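Local coordinates for protein probable glutaredoxin ssr2061 (PDB 4MJE) that probably acts as a glutathione-disulfide oxidoreductase, reducing low-molecular-weight disulfides and proteins with electrons drawn from glutathione, at residues L33-L38 with D82-L87. The protein carries 1 engineered substitution. Residues are numbered along the deposited sequence; the frame is centred on the assembly and turned at random.
Sequences LALLKL and DDIYAL. Engineered in segment 33-38: Leu38 (natural residue Arg). With SO4 (sulfate ion), chain C.
Leu35 lays its CD2 methyl over one face of the Tyr85 ring, 3.8 Å from the centroid and only 6° off the ring normal, a CH-pi contact. With Leu35 CG anti to the backbone N (chi1 -176°), the branch reaches across to the neighbouring helix while the phenol runs back the other way, so that Tyr85 OH comes within 3.7 Å of Leu35 CB. That hydroxyl is hydrogen-bonded to the backbone O of Arg31, one turn earlier on helix 27-39, and the ring is thus held at its polar end as well as on its face. In the thioredoxin fold of glutaredoxins, the helix that starts at the CxxC motif and the helix after the last strand, here 27-39 and 81-89, lie on the same side of the sheet; the axes of the two segments are inclined at 40° and come to 10.6 Å at their closest. A leucine in place of Tyr85 would probably leave Arg31 O without this donor and Leu35 CD2 without its aromatic platform. Deeper in, one of two modelled conformers of Ile84 sets CG1 4.0 Å from Leu35 CD2 and CD1 3.7 Å from Leu36 CD2. Leu93 touches both Leu35 and Ile84, whereas Leu36 also packs on Ile20.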
ATOM      1  N   LEU A  33      -3.728  -7.740  -2.083  1.00  4.06           N
ATOM      2  CA  LEU A  33      -4.432  -6.948  -3.086  1.00  3.54           C
ATOM      3  C   LEU A  33      -5.932  -6.972  -2.855  1.00  5.11           C
ATOM      4  O   LEU A  33      -6.591  -5.942  -2.988  1.00  4.79           O
ATOM      5  CB  LEU A  33      -4.124  -7.459  -4.483  1.00  4.32           C
ATOM      6  CG  LEU A  33      -2.727  -7.132  -5.021  1.00  4.79           C
ATOM      7  CD1 LEU A  33      -2.450  -7.982  -6.271  1.00  6.06           C
ATOM      8  CD2 LEU A  33      -2.539  -5.664  -5.318  1.00  4.05           C
ATOM      9  N   ALA A  34      -6.469  -8.128  -2.485  1.00  4.82           N
ATOM     10  CA  ALA A  34      -7.889  -8.228  -2.220  1.00  5.58           C
ATOM     11  C   ALA A  34      -8.305  -7.302  -1.097  1.00  6.07           C
ATOM     12  O   ALA A  34      -9.332  -6.645  -1.194  1.00  6.28           O
ATOM     13  CB  ALA A  34      -8.266  -9.640  -1.887  1.00  6.60           C
ATOM     14  N   LEU A  35      -7.516  -7.239  -0.035  1.00  5.01           N
ATOM     15  CA  LEU A  35      -7.849  -6.389   1.093  1.00  4.66           C
ATOM     16  C   LEU A  35      -7.846  -4.902   0.697  1.00  5.99           C
ATOM     17  O   LEU A  35      -8.764  -4.146   1.042  1.00  6.38           O
ATOM     18  CB  LEU A  35      -6.883  -6.632   2.248  1.00  6.55           C
ATOM     19  CG  LEU A  35      -7.194  -5.859   3.536  1.00  5.89           C
ATOM     20  CD1 LEU A  35      -8.619  -6.096   4.058  1.00  9.62           C
ATOM     21  CD2 LEU A  35      -6.196  -6.226   4.592  1.00  7.90           C
ATOM     22  N   LEU A  36      -6.822  -4.474  -0.037  1.00  3.60           N
ATOM     23  CA  LEU A  36      -6.731  -3.089  -0.475  1.00  4.31           C
ATOM     24  C   LEU A  36      -7.888  -2.721  -1.391  1.00  3.74           C
ATOM     25  O   LEU A  36      -8.452  -1.635  -1.283  1.00  5.55           O
ATOM     26  CB  LEU A  36      -5.381  -2.825  -1.150  1.00  5.09           C
ATOM     27  CG  LEU A  36      -4.162  -2.918  -0.225  1.00  6.01           C
ATOM     28  CD1 LEU A  36      -2.867  -2.861  -1.022  1.00  8.66           C
ATOM     29  CD2 LEU A  36      -4.191  -1.805   0.812  1.00  9.47           C
ATOM     30  N   LYS A  37      -8.237  -3.629  -2.297  1.00  3.94           N
ATOM     31  CA  LYS A  37      -9.349  -3.410  -3.198  1.00  4.68           C
ATOM     32  C   LYS A  37     -10.656  -3.322  -2.412  1.00  4.97           C
ATOM     33  O   LYS A  37     -11.482  -2.468  -2.689  1.00  5.39           O
ATOM     34  CB  LYS A  37      -9.393  -4.486  -4.285  1.00  5.96           C
ATOM     35  CG  LYS A  37      -8.243  -4.362  -5.257  1.00  5.63           C
ATOM     36  CD  LYS A  37      -8.271  -5.473  -6.254  1.00  6.30           C
ATOM     37  CE  LYS A  37      -7.209  -5.274  -7.316  1.00  7.89           C
ATOM     38  NZ  LYS A  37      -7.252  -6.407  -8.297  1.00 13.39           N
ATOM     39  N   LEU A  38     -10.848  -4.165  -1.407  1.00  5.24           N
ATOM     40  CA  LEU A  38     -12.095  -4.150  -0.651  1.00  6.02           C
ATOM     41  C   LEU A  38     -12.236  -2.864   0.177  1.00  5.92           C
ATOM     42  O   LEU A  38     -13.354  -2.430   0.462  1.00  6.43           O
ATOM     43  CB  LEU A  38     -12.199  -5.419   0.199  1.00  9.31           C
ATOM     44  CG  LEU A  38     -12.422  -6.683  -0.656  1.00 11.50           C
ATOM     45  CD1 LEU A  38     -12.256  -7.950   0.182  1.00 12.98           C
ATOM     46  CD2 LEU A  38     -13.799  -6.695  -1.337  1.00 14.67           C
ATOM     47  N   ASP A  82       0.597 -10.649   5.992  1.00  8.51           N
ATOM     48  CA  ASP A  82       0.216 -10.885   7.380  1.00  8.74           C
ATOM     49  C   ASP A  82       0.151  -9.582   8.160  1.00  7.30           C
ATOM     50  O   ASP A  82      -0.760  -9.378   8.968  1.00  7.53           O
ATOM     51  CB  ASP A  82       1.138 -11.902   8.059  1.00 11.00           C
ATOM     52  CG  ASP A  82       0.829 -13.328   7.634  1.00 15.68           C
ATOM     53  OD1 ASP A  82       0.024 -13.519   6.693  1.00 17.57           O
ATOM     54  OD2 ASP A  82       1.397 -14.267   8.233  1.00 24.06           O
ATOM     55  N   ASP A  83       1.062  -8.663   7.878  1.00  7.12           N
ATOM     56  CA  ASP A  83       1.087  -7.423   8.628  1.00  8.46           C
ATOM     57  C   ASP A  83      -0.133  -6.574   8.364  1.00  7.05           C
ATOM     58  O   ASP A  83      -0.699  -6.025   9.294  1.00  8.05           O
ATOM     59  CB  ASP A  83       2.364  -6.638   8.337  1.00  8.32           C
ATOM     60  CG  ASP A  83       3.602  -7.371   8.797  1.00 12.94           C
ATOM     61  OD1 ASP A  83       3.598  -7.917   9.926  1.00 16.07           O
ATOM     62  OD2 ASP A  83       4.566  -7.470   8.016  1.00 13.16           O
ATOM     63  N   ILE A  84      -0.542  -6.472   7.112  0.52  6.71           N
ATOM     64  CA  ILE A  84      -1.681  -5.635   6.819  0.52  5.25           C
ATOM     65  C   ILE A  84      -2.978  -6.238   7.372  0.52  5.73           C
ATOM     66  O   ILE A  84      -3.817  -5.526   7.937  0.52  5.07           O
ATOM     67  CB  ILE A  84      -1.764  -5.306   5.318  0.52  4.54           C
ATOM     68  CG1 ILE A  84      -2.769  -4.178   5.105  0.52  7.07           C
ATOM     69  CG2 ILE A  84      -2.120  -6.528   4.476  0.52  9.62           C
ATOM     70  CD1 ILE A  84      -2.699  -3.543   3.723  0.52  4.40           C
ATOM     71  N   TYR A  85      -3.116  -7.554   7.250  1.00  5.45           N
ATOM     72  CA  TYR A  85      -4.279  -8.229   7.796  1.00  6.05           C
ATOM     73  C   TYR A  85      -4.300  -8.136   9.321  1.00  6.25           C
ATOM     74  O   TYR A  85      -5.373  -7.991   9.920  1.00  6.69           O
ATOM     75  CB  TYR A  85      -4.360  -9.688   7.336  1.00  6.33           C
ATOM     76  CG  TYR A  85      -5.068  -9.852   6.015  1.00  6.32           C
ATOM     77  CD1 TYR A  85      -6.413 -10.140   5.965  1.00  6.73           C
ATOM     78  CD2 TYR A  85      -4.386  -9.702   4.828  1.00  6.17           C
ATOM     79  CE1 TYR A  85      -7.070 -10.276   4.767  1.00  7.70           C
ATOM     80  CE2 TYR A  85      -5.026  -9.840   3.614  1.00  4.61           C
ATOM     81  CZ  TYR A  85      -6.376 -10.138   3.583  1.00  5.83           C
ATOM     82  OH  TYR A  85      -7.046 -10.290   2.394  1.00  6.12           O
ATOM     83  N   ALA A  86      -3.133  -8.211   9.966  1.00  6.28           N
ATOM     84  CA  ALA A  86      -3.063  -8.070  11.420  1.00  6.30           C
ATOM     85  C   ALA A  86      -3.511  -6.667  11.831  1.00  6.57           C
ATOM     86  O   ALA A  86      -4.299  -6.502  12.760  1.00  7.09           O
ATOM     87  CB  ALA A  86      -1.642  -8.382  11.941  1.00  8.20           C
ATOM     88  N   LEU A  87      -3.034  -5.647  11.135  1.00  7.56           N
ATOM     89  CA  LEU A  87      -3.465  -4.286  11.424  1.00  7.05           C
ATOM     90  C   LEU A  87      -4.974  -4.150  11.280  1.00  6.78           C
ATOM     91  O   LEU A  87      -5.621  -3.517  12.105  1.00  7.08           O
ATOM     92  CB  LEU A  87      -2.774  -3.278  10.500  1.00  7.15           C
ATOM     93  CG  LEU A  87      -1.316  -2.955  10.791  1.00  8.86           C
ATOM     94  CD1 LEU A  87      -0.686  -2.239   9.618  1.00 10.99           C
ATOM     95  CD2 LEU A  87      -1.178  -2.102  12.053  1.00 13.06           C
TER
HETATM   96  S   SO4 C 102       3.464 -12.429   4.368  1.00 31.38           S
HETATM   97  O1  SO4 C 102       3.658 -11.361   3.386  1.00 17.94           O
HETATM   98  O2  SO4 C 102       4.656 -13.274   4.421  1.00 29.73           O
HETATM   99  O3  SO4 C 102       3.201 -11.840   5.676  1.00 33.93           O
HETATM  100  O4  SO4 C 102       2.339 -13.274   3.967  1.00 42.66           O